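Local structure of intimin (Escherichia coli, 1F00) at residues A[184-190]-A[277-282]; A[237-243]-A[256-262]; A[136-142]-A[163-169]. The protein mediates adhesion of enteropathogenic E. coli to host cells, probably by binding its receptor through a C-terminal lectin-like domain. One frame throughout, in Å; residues are numbered along the deposited sequence.

Contact 1 (A[184-190]-A[277-282])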
loop_
_atom_site.group_PDB
_atom_site.type_symbol
_atom_site.label_atom_id
_atom_site.label_comp_id
_atom_site.label_asym_id
_atom_site.label_seq_id
_atom_site.Cartn_x
_atom_site.Cartn_y
_atom_site.Cartn_z
ATOM N N SER A 184 -15.442 5.957 -13.373
ATOM C CA SER A 184 -16.028 7.275 -13.118
ATOM C C SER A 184 -15.442 7.990 -11.904
ATOM O O SER A 184 -15.019 7.351 -10.944
ATOM C CB SER A 184 -17.539 7.147 -12.897
ATOM O OG SER A 184 -18.183 6.672 -14.059
ATOM N N LEU A 185 -15.445 9.321 -11.959
ATOM C CA LEU A 185 -14.969 10.159 -10.862
ATOM C C LEU A 185 -16.131 11.090 -10.502
ATOM O O LEU A 185 -16.700 11.743 -11.375
ATOM C CB LEU A 185 -13.759 10.991 -11.289
ATOM C CG LEU A 185 -13.167 11.899 -10.208
ATOM C CD1 LEU A 185 -12.527 11.055 -9.114
ATOM C CD2 LEU A 185 -12.126 12.829 -10.828
ATOM N N ILE A 186 -16.463 11.152 -9.214
ATOM C CA ILE A 186 -17.575 11.966 -8.722
ATOM C C ILE A 186 -17.041 13.247 -8.089
ATOM O O ILE A 186 -16.304 13.202 -7.107
ATOM C CB ILE A 186 -18.396 11.165 -7.677
ATOM C CG1 ILE A 186 -18.699 9.762 -8.219
ATOM C CG2 ILE A 186 -19.683 11.898 -7.350
ATOM C CD1 ILE A 186 -19.451 9.759 -9.548
ATOM N N VAL A 187 -17.425 14.392 -8.641
ATOM C CA VAL A 187 -16.922 15.667 -8.142
ATOM C C VAL A 187 -17.982 16.644 -7.631
ATOM O O VAL A 187 -18.556 17.402 -8.406
ATOM C CB VAL A 187 -16.093 16.373 -9.239
ATOM C CG1 VAL A 187 -15.561 17.707 -8.729
ATOM C CG2 VAL A 187 -14.948 15.464 -9.691
ATOM N N PRO A 188 -18.256 16.630 -6.316
ATOM C CA PRO A 188 -19.250 17.541 -5.735
ATOM C C PRO A 188 -18.631 18.936 -5.608
ATOM O O PRO A 188 -17.486 19.072 -5.166
ATOM C CB PRO A 188 -19.525 16.939 -4.352
ATOM C CG PRO A 188 -19.079 15.508 -4.472
ATOM C CD PRO A 188 -17.848 15.614 -5.333
ATOM N N ASN A 189 -19.373 19.961 -6.005
ATOM C CA ASN A 189 -18.892 21.335 -5.902
ATOM C C ASN A 189 -19.623 21.940 -4.692
ATOM O O ASN A 189 -20.742 22.437 -4.804
ATOM C CB ASN A 189 -19.202 22.081 -7.206
ATOM C CG ASN A 189 -18.452 21.490 -8.407
ATOM O OD1 ASN A 189 -17.255 21.740 -8.590
ATOM N ND2 ASN A 189 -19.151 20.687 -9.218
ATOM N N MET A 190 -18.964 21.896 -3.536
ATOM C CA MET A 190 -19.548 22.353 -2.276
ATOM C C MET A 190 -19.536 23.838 -1.899
ATOM O O MET A 190 -20.041 24.198 -0.832
ATOM C CB MET A 190 -18.912 21.567 -1.123
ATOM C CG MET A 190 -18.972 20.057 -1.291
ATOM S SD MET A 190 -20.610 19.509 -1.792
ATOM C CE MET A 190 -21.627 20.114 -0.405
ATOM N N TYR A 277 -26.575 21.166 -4.893
ATOM C CA TYR A 277 -25.191 21.343 -5.303
ATOM C C TYR A 277 -24.976 20.695 -6.659
ATOM O O TYR A 277 -25.716 19.791 -7.045
ATOM C CB TYR A 277 -24.244 20.699 -4.291
ATOM C CG TYR A 277 -24.229 21.397 -2.963
ATOM C CD1 TYR A 277 -25.005 20.938 -1.898
ATOM C CD2 TYR A 277 -23.465 22.551 -2.777
ATOM C CE1 TYR A 277 -25.018 21.613 -0.677
ATOM C CE2 TYR A 277 -23.476 23.236 -1.563
ATOM C CZ TYR A 277 -24.253 22.761 -0.520
ATOM O OH TYR A 277 -24.267 23.440 0.675
ATOM N N ALA A 278 -23.968 21.172 -7.383
ATOM C CA ALA A 278 -23.651 20.605 -8.674
ATOM C C ALA A 278 -22.594 19.536 -8.438
ATOM O O ALA A 278 -21.471 19.836 -8.019
ATOM C CB ALA A 278 -23.119 21.679 -9.618
ATOM N N THR A 279 -22.973 18.284 -8.662
ATOM C CA THR A 279 -22.049 17.173 -8.514
ATOM C C THR A 279 -21.852 16.625 -9.916
ATOM O O THR A 279 -22.803 16.199 -10.570
ATOM C CB THR A 279 -22.598 16.077 -7.570
ATOM O OG1 THR A 279 -22.536 16.547 -6.219
ATOM C CG2 THR A 279 -21.762 14.802 -7.681
ATOM N N CYS A 280 -20.610 16.667 -10.381
ATOM C CA CYS A 280 -20.273 16.211 -11.720
ATOM C C CYS A 280 -19.716 14.789 -11.753
ATOM O O CYS A 280 -19.007 14.367 -10.843
ATOM C CB CYS A 280 -19.257 17.178 -12.339
ATOM S SG CYS A 280 -18.671 16.728 -13.987
ATOM N N VAL A 281 -20.054 14.059 -12.814
ATOM C CA VAL A 281 -19.571 12.698 -13.009
ATOM C C VAL A 281 -18.624 12.754 -14.210
ATOM O O VAL A 281 -19.044 13.089 -15.318
ATOM C CB VAL A 281 -20.724 11.727 -13.325
ATOM C CG1 VAL A 281 -20.178 10.303 -13.471
ATOM C CG2 VAL A 281 -21.774 11.782 -12.216
ATOM N N LYS A 282 -17.352 12.441 -13.972
ATOM C CA LYS A 282 -16.311 12.467 -15.006
ATOM C C LYS A 282 -15.778 11.076 -15.341
ATOM O O LYS A 282 -15.372 10.865 -16.503
ATOM C CB LYS A 282 -15.140 13.341 -14.548
ATOM C CG LYS A 282 -15.375 14.834 -14.653
ATOM C CD LYS A 282 -14.344 15.610 -13.831
ATOM C CE LYS A 282 -12.911 15.188 -14.149
ATOM N NZ LYS A 282 -12.484 15.519 -15.534
ATOM O OXT LYS A 282 -15.747 10.223 -14.432
HETATM O O HOH W 1 -22.466 23.455 -6.595
HETATM O O HOH W 2 -22.553 25.938 0.237
#
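V187 and C280 fasten the middle of this antiparallel strand pair: V187 N donates to C280 O at 2.7 Å, and C280 N answers to V187 O at 2.9 Å. Packing is tight on the face of I186, P188, T279 and V281. There I186 CG2, anti to the backbone N, meets T279 CG2 at 3.6 Å, while I186 CD1 runs alongside V281 CG1; T279 OG1 sits against P188 CB and bonds to S241 OG. On the other face, A278, C280 and N189 touch helix 196-205. N189 N and N189 ND2 grip A278 O from opposite faces of the carbonyl, ND2 at 2.7 Å.

Toward M190 and Y277 waters take over from direct pairing. One joins N189 O to A278 N; another links M190 O with Y277 OH. The bent M190 chain lays CE 3.5 Å from the Y277 ring centroid, almost on its normal, with SD above the same face in a Met-aromatic contact. At the far end K282 OXT of the C-terminal carboxylate receives L185 N at 2.6 Å, and the K282 chain runs beside L185 before its amino end turns off. Such pairing of the first and last strands closes the C-type lectin-like fold.

Contact 2 (A[237-243]-A[256-262])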
loop_
_atom_site.group_PDB
_atom_site.type_symbol
_atom_site.label_atom_id
_atom_site.label_comp_id
_atom_site.label_asym_id
_atom_site.label_seq_id
_atom_site.Cartn_x
_atom_site.Cartn_y
_atom_site.Cartn_z
ATOM N N GLN A 237 -23.058 18.846 6.016
ATOM C CA GLN A 237 -24.037 17.993 6.675
ATOM C C GLN A 237 -24.978 17.494 5.588
ATOM O O GLN A 237 -25.766 16.579 5.805
ATOM C CB GLN A 237 -24.828 18.764 7.738
ATOM C CG GLN A 237 -24.004 19.171 8.948
ATOM C CD GLN A 237 -23.065 20.334 8.663
ATOM O OE1 GLN A 237 -22.207 20.667 9.484
ATOM N NE2 GLN A 237 -23.232 20.965 7.504
ATOM N N THR A 238 -24.887 18.109 4.414
ATOM C CA THR A 238 -25.721 17.709 3.289
ATOM C C THR A 238 -25.049 17.972 1.955
ATOM O O THR A 238 -24.512 19.052 1.722
ATOM C CB THR A 238 -27.079 18.455 3.274
ATOM O OG1 THR A 238 -27.790 18.119 2.074
ATOM C CG2 THR A 238 -26.870 19.966 3.317
ATOM N N ILE A 239 -25.063 16.967 1.088
ATOM C CA ILE A 239 -24.507 17.121 -0.243
ATOM C C ILE A 239 -25.603 16.728 -1.223
ATOM O O ILE A 239 -25.434 15.847 -2.070
ATOM C CB ILE A 239 -23.245 16.260 -0.460
ATOM C CG1 ILE A 239 -22.159 16.689 0.535
ATOM C CG2 ILE A 239 -22.714 16.459 -1.883
ATOM C CD1 ILE A 239 -20.816 15.982 0.353
ATOM N N ILE A 240 -26.751 17.381 -1.062
ATOM C CA ILE A 240 -27.900 17.160 -1.932
ATOM C C ILE A 240 -27.459 17.617 -3.325
ATOM O O ILE A 240 -27.025 18.757 -3.504
ATOM C CB ILE A 240 -29.125 17.974 -1.425
ATOM C CG1 ILE A 240 -30.299 17.822 -2.394
ATOM C CG2 ILE A 240 -28.746 19.442 -1.235
ATOM C CD1 ILE A 240 -31.578 18.492 -1.903
ATOM N N SER A 241 -27.566 16.724 -4.306
ATOM C CA SER A 241 -27.118 17.017 -5.663
ATOM C C SER A 241 -28.155 16.760 -6.752
ATOM O O SER A 241 -28.908 15.793 -6.691
ATOM C CB SER A 241 -25.873 16.176 -5.974
ATOM O OG SER A 241 -24.991 16.143 -4.866
ATOM N N TRP A 242 -28.163 17.625 -7.760
ATOM C CA TRP A 242 -29.089 17.507 -8.885
ATOM C C TRP A 242 -28.795 16.250 -9.706
ATOM O O TRP A 242 -27.643 15.823 -9.793
ATOM C CB TRP A 242 -28.929 18.690 -9.843
ATOM C CG TRP A 242 -29.232 20.052 -9.302
ATOM C CD1 TRP A 242 -28.334 21.043 -9.030
ATOM C CD2 TRP A 242 -30.530 20.605 -9.058
ATOM N NE1 TRP A 242 -28.994 22.184 -8.637
ATOM C CE2 TRP A 242 -30.342 21.944 -8.648
ATOM C CE3 TRP A 242 -31.833 20.099 -9.151
ATOM C CZ2 TRP A 242 -31.412 22.789 -8.332
ATOM C CZ3 TRP A 242 -32.902 20.942 -8.834
ATOM C CH2 TRP A 242 -32.680 22.273 -8.432
ATOM N N VAL A 243 -29.834 15.661 -10.294
ATOM C CA VAL A 243 -29.652 14.515 -11.188
ATOM C C VAL A 243 -30.357 14.927 -12.477
ATOM O O VAL A 243 -31.311 15.707 -12.437
ATOM C CB VAL A 243 -30.272 13.177 -10.656
ATOM C CG1 VAL A 243 -29.747 12.872 -9.261
ATOM C CG2 VAL A 243 -31.789 13.233 -10.683
ATOM N N SER A 256 -34.939 15.858 -9.733
ATOM C CA SER A 256 -34.756 15.037 -8.555
ATOM C C SER A 256 -33.345 15.265 -8.043
ATOM O O SER A 256 -32.515 15.879 -8.725
ATOM C CB SER A 256 -34.963 13.559 -8.890
ATOM O OG SER A 256 -36.325 13.308 -9.180
ATOM N N THR A 257 -33.088 14.785 -6.831
ATOM C CA THR A 257 -31.776 14.920 -6.218
ATOM C C THR A 257 -31.454 13.683 -5.391
ATOM O O THR A 257 -32.337 12.877 -5.061
ATOM C CB THR A 257 -31.715 16.120 -5.247
ATOM O OG1 THR A 257 -32.588 15.867 -4.139
ATOM C CG2 THR A 257 -32.129 17.425 -5.941
ATOM N N TYR A 258 -30.174 13.530 -5.079
ATOM C CA TYR A 258 -29.714 12.446 -4.233
ATOM C C TYR A 258 -28.673 13.126 -3.357
ATOM O O TYR A 258 -27.940 14.006 -3.818
ATOM C CB TYR A 258 -29.075 11.312 -5.036
ATOM C CG TYR A 258 -28.695 10.136 -4.161
ATOM C CD1 TYR A 258 -29.640 9.169 -3.798
ATOM C CD2 TYR A 258 -27.396 10.004 -3.671
ATOM C CE1 TYR A 258 -29.295 8.097 -2.968
ATOM C CE2 TYR A 258 -27.041 8.941 -2.840
ATOM C CZ TYR A 258 -27.991 7.991 -2.494
ATOM O OH TYR A 258 -27.625 6.941 -1.679
ATOM N N ASP A 259 -28.617 12.728 -2.095
ATOM C CA ASP A 259 -27.706 13.336 -1.143
ATOM C C ASP A 259 -26.565 12.376 -0.821
ATOM O O ASP A 259 -26.791 11.309 -0.246
ATOM C CB ASP A 259 -28.506 13.689 0.118
ATOM C CG ASP A 259 -27.786 14.654 1.025
ATOM O OD1 ASP A 259 -28.460 15.569 1.558
ATOM O OD2 ASP A 259 -26.562 14.499 1.223
ATOM N N LEU A 260 -25.344 12.760 -1.192
ATOM C CA LEU A 260 -24.178 11.922 -0.951
ATOM C C LEU A 260 -23.827 11.774 0.527
ATOM O O LEU A 260 -22.903 11.033 0.876
ATOM C CB LEU A 260 -22.970 12.441 -1.741
ATOM C CG LEU A 260 -23.056 12.198 -3.257
ATOM C CD1 LEU A 260 -21.862 12.830 -3.953
ATOM C CD2 LEU A 260 -23.103 10.699 -3.537
ATOM N N VAL A 261 -24.552 12.484 1.390
ATOM C CA VAL A 261 -24.335 12.357 2.829
ATOM C C VAL A 261 -25.524 11.630 3.453
ATOM O O VAL A 261 -25.358 10.621 4.137
ATOM C CB VAL A 261 -24.181 13.725 3.540
ATOM C CG1 VAL A 261 -24.253 13.527 5.058
ATOM C CG2 VAL A 261 -22.835 14.357 3.185
ATOM N N LYS A 262 -26.726 12.129 3.182
ATOM C CA LYS A 262 -27.949 11.568 3.747
ATOM C C LYS A 262 -28.728 10.590 2.862
ATOM O O LYS A 262 -29.778 10.097 3.280
ATOM C CB LYS A 262 -28.886 12.717 4.144
ATOM C CG LYS A 262 -28.180 13.856 4.869
ATOM C CD LYS A 262 -29.143 14.872 5.458
ATOM C CE LYS A 262 -29.835 15.707 4.392
ATOM N NZ LYS A 262 -30.560 16.853 5.023
HETATM O O HOH W 3 -34.202 14.804 -12.114
#
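Strands 240-242 and 256-259 run antiparallel at 143°, with S241 and Y258 as the hydrogen-bonded pair between I240-D259 and W242-T257, which are non-hydrogen-bonded pairs. S241 N reaches Y258 O at 2.8 Å, and Y258 N returns to S241 O over a longer 3.1 Å. V243 N extends the pairing to S256 O, beyond which a water accepts from S256 N and lies within bonding distance of V243 O.

At the other end a carboxylate takes over much of the pairing. D259 has CG anti to its backbone N (chi1 -164°), which carries the group across to 237-243. D259 OD1 takes the hydroxyl of T238 OG1 at 2.7 Å, on its syn side and somewhat out of plane. D259 OD2 gathers three backbone donors: I239 N comes from above the carboxylate plane at 2.9 Å, V261 N from the anti side, and K262 N from far out of the plane. The V261 N bond makes an Asx turn, extended by K262 N to an Asx motif, and the group is thereby fixed in rotation, with its negative charge probably eased by the peptide N-H groups. The two strands belong to a three-stranded antiparallel sheet of the C-type lectin-like domain, 254-259 lying between 240-242 and 263-270.

I239 O is likewise held twice, by S241 OG and L260 N, which arrive from opposite faces of the carbonyl. The I239 side chain crosses V261 at about a right angle, CG1 to V261 CG2 at 3.6 Å, and rests CG2 on L260 CB; it also touches P188 and M190. On the face of I240, W242 and T257, I240 CG1 packs against T257 OG1 at 3.5 Å, the two side chains crossing at a slant. The W242 indole meets T257 CG2 obliquely, and its NE1 bonds to V194 O.

Contact 3 (A[136-142]-A[163-169])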
loop_
_atom_site.group_PDB
_atom_site.type_symbol
_atom_site.label_atom_id
_atom_site.label_comp_id
_atom_site.label_asym_id
_atom_site.label_seq_id
_atom_site.Cartn_x
_atom_site.Cartn_y
_atom_site.Cartn_z
ATOM N N TYR A 136 7.004 0.625 8.343
ATOM C CA TYR A 136 6.682 0.990 6.966
ATOM C C TYR A 136 6.703 2.469 6.573
ATOM O O TYR A 136 6.432 3.353 7.384
ATOM C CB TYR A 136 5.298 0.430 6.621
ATOM C CG TYR A 136 5.077 -1.001 7.064
ATOM C CD1 TYR A 136 6.001 -1.993 6.753
ATOM C CD2 TYR A 136 3.929 -1.368 7.782
ATOM C CE1 TYR A 136 5.801 -3.311 7.138
ATOM C CE2 TYR A 136 3.719 -2.691 8.172
ATOM C CZ TYR A 136 4.665 -3.657 7.845
ATOM O OH TYR A 136 4.486 -4.971 8.216
ATOM N N THR A 137 7.008 2.713 5.301
ATOM C CA THR A 137 7.031 4.056 4.726
ATOM C C THR A 137 6.340 3.917 3.370
ATOM O O THR A 137 6.747 3.090 2.554
ATOM C CB THR A 137 8.466 4.559 4.506
ATOM O OG1 THR A 137 9.167 4.559 5.756
ATOM C CG2 THR A 137 8.451 5.974 3.946
ATOM N N TRP A 138 5.308 4.723 3.131
ATOM C CA TRP A 138 4.551 4.644 1.878
ATOM C C TRP A 138 4.817 5.779 0.890
ATOM O O TRP A 138 5.245 6.866 1.265
ATOM C CB TRP A 138 3.046 4.610 2.175
ATOM C CG TRP A 138 2.612 3.519 3.109
ATOM C CD1 TRP A 138 2.782 3.475 4.466
ATOM C CD2 TRP A 138 1.940 2.309 2.748
ATOM N NE1 TRP A 138 2.253 2.307 4.972
ATOM C CE2 TRP A 138 1.730 1.573 3.938
ATOM C CE3 TRP A 138 1.496 1.773 1.530
ATOM C CZ2 TRP A 138 1.094 0.329 3.947
ATOM C CZ3 TRP A 138 0.864 0.534 1.536
ATOM C CH2 TRP A 138 0.669 -0.174 2.737
ATOM N N ARG A 139 4.547 5.519 -0.384
ATOM C CA ARG A 139 4.733 6.533 -1.408
ATOM C C ARG A 139 3.836 6.221 -2.590
ATOM O O ARG A 139 3.374 5.092 -2.754
ATOM C CB ARG A 139 6.192 6.577 -1.877
ATOM C CG ARG A 139 6.636 5.379 -2.729
ATOM C CD ARG A 139 8.058 5.592 -3.253
ATOM N NE ARG A 139 8.455 4.624 -4.276
ATOM C CZ ARG A 139 8.945 3.410 -4.028
ATOM N NH1 ARG A 139 9.103 2.991 -2.777
ATOM N NH2 ARG A 139 9.308 2.625 -5.039
ATOM N N SER A 140 3.584 7.235 -3.404
ATOM C CA SER A 140 2.763 7.079 -4.595
ATOM C C SER A 140 3.615 7.490 -5.777
ATOM O O SER A 140 4.311 8.498 -5.714
ATOM C CB SER A 140 1.533 7.980 -4.540
ATOM O OG SER A 140 0.882 7.985 -5.803
ATOM N N ALA A 141 3.560 6.705 -6.847
ATOM C CA ALA A 141 4.324 7.011 -8.047
ATOM C C ALA A 141 3.786 8.283 -8.713
ATOM O O ALA A 141 4.495 8.952 -9.465
ATOM C CB ALA A 141 4.268 5.828 -9.021
ATOM N N ASN A 142 2.527 8.612 -8.444
ATOM C CA ASN A 142 1.921 9.811 -9.018
ATOM C C ASN A 142 0.853 10.394 -8.093
ATOM O O ASN A 142 -0.324 10.062 -8.211
ATOM C CB ASN A 142 1.290 9.500 -10.377
ATOM C CG ASN A 142 0.839 10.756 -11.108
ATOM O OD1 ASN A 142 0.791 11.843 -10.526
ATOM N ND2 ASN A 142 0.498 10.612 -12.386
ATOM N N THR A 163 -1.845 4.412 -11.203
ATOM C CA THR A 163 -0.541 4.647 -10.614
ATOM C C THR A 163 -0.284 3.509 -9.639
ATOM O O THR A 163 -1.082 2.573 -9.542
ATOM C CB THR A 163 -0.490 6.023 -9.889
ATOM O OG1 THR A 163 0.867 6.332 -9.546
ATOM C CG2 THR A 163 -1.343 6.004 -8.616
ATOM N N THR A 164 0.829 3.566 -8.927
ATOM C CA THR A 164 1.133 2.508 -7.985
ATOM C C THR A 164 1.460 3.076 -6.611
ATOM O O THR A 164 2.061 4.145 -6.503
ATOM C CB THR A 164 2.328 1.659 -8.473
ATOM O OG1 THR A 164 3.436 2.519 -8.770
ATOM C CG2 THR A 164 1.954 0.866 -9.722
ATOM N N ILE A 165 1.027 2.372 -5.571
ATOM C CA ILE A 165 1.325 2.778 -4.200
ATOM C C ILE A 165 2.322 1.738 -3.728
ATOM O O ILE A 165 2.074 0.537 -3.857
ATOM C CB ILE A 165 0.081 2.727 -3.288
ATOM C CG1 ILE A 165 -1.005 3.652 -3.836
ATOM C CG2 ILE A 165 0.465 3.127 -1.854
ATOM C CD1 ILE A 165 -0.558 5.095 -4.014
ATOM N N SER A 166 3.455 2.198 -3.207
ATOM C CA SER A 166 4.493 1.299 -2.737
ATOM C C SER A 166 4.772 1.487 -1.255
ATOM O O SER A 166 4.672 2.589 -0.727
ATOM C CB SER A 166 5.794 1.535 -3.516
ATOM O OG SER A 166 5.644 1.241 -4.893
ATOM N N VAL A 167 5.105 0.396 -0.584
ATOM C CA VAL A 167 5.451 0.466 0.824
ATOM C C VAL A 167 6.824 -0.172 0.956
ATOM O O VAL A 167 7.139 -1.140 0.254
ATOM C CB VAL A 167 4.454 -0.312 1.722
ATOM C CG1 VAL A 167 4.457 -1.789 1.358
ATOM C CG2 VAL A 167 4.832 -0.133 3.192
ATOM N N ILE A 168 7.656 0.389 1.822
ATOM C CA ILE A 168 8.976 -0.178 2.057
ATOM C C ILE A 168 9.157 -0.345 3.562
ATOM O O ILE A 168 8.680 0.474 4.349
ATOM C CB ILE A 168 10.114 0.721 1.489
ATOM C CG1 ILE A 168 10.066 2.112 2.117
ATOM C CG2 ILE A 168 9.989 0.819 -0.022
ATOM C CD1 ILE A 168 11.124 3.063 1.567
ATOM N N SER A 169 9.814 -1.428 3.959
ATOM C CA SER A 169 10.069 -1.688 5.371
ATOM C C SER A 169 11.545 -1.398 5.599
ATOM O O SER A 169 12.353 -1.561 4.682
ATOM C CB SER A 169 9.729 -3.144 5.707
ATOM O OG SER A 169 10.347 -4.042 4.800
HETATM O O HOH W 4 10.358 2.294 6.557
#
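W138 and V167 face each other as a non-hydrogen-bonded pair, and their side chains lie together, pointing the same way. From the W138 backbone the chain starts at CB, 3.9 Å from S166 O, and then spreads its indole over V167. CD2 meets both V167 CB and CG2. NE1 and CE2 come under the methyl V167 CG2, CE2 at 3.6 Å; CZ2 meets the same methyl. CE3 and CZ3 lie nearer V167 CB, a CH-pi contact with CB 3.6 Å from the centroid of the six-membered ring and 10° off its normal. CE3 also takes I165 CG2 at its edge, 3.8 Å away, and CH2, at the far tip, still touches V167 CB. V167 CG2, anti to the backbone N, reaches on to Y136 CB at 3.5 Å.

On the opposite face R139 lays its guanidinium flat over S166 CB, with I168 CG2 in plane at the NH1 edge. Paired bonds of T137 with I168 and of R139 with S166 zip the strands, and A141 N to T164 O ends the row. W138 also packs on L127 and A129 of strand 124-130: the inward tryptophan and outward arginine are the two sides of one sheet in an Ig-like beta sandwich.

Overall arrangement
Contacts 1 and 2 belong to one lectin-like domain and touch, their centres about 11 Å apart: Y277 N probably bonds to I240 O at 2.8 Å, so strand 276-281 meets 240-242 directly. Contact 2 lies within the chain enclosed by 184-190 and 277-282. Contact 3 belongs to the preceding Ig-like domain, about 28 Å from contact 1 and 34 Å from contact 2 between centres, and shares no strand with either. Contacts 1 and 2 are mostly buried and add side-chain bonds to main-chain pairing, through an asparagine amide and an aspartate carboxylate. Contact 3 is only partly buried, with regular backbone bonds, an aromatic inner face and a more exposed, mixed outer face with an arginine.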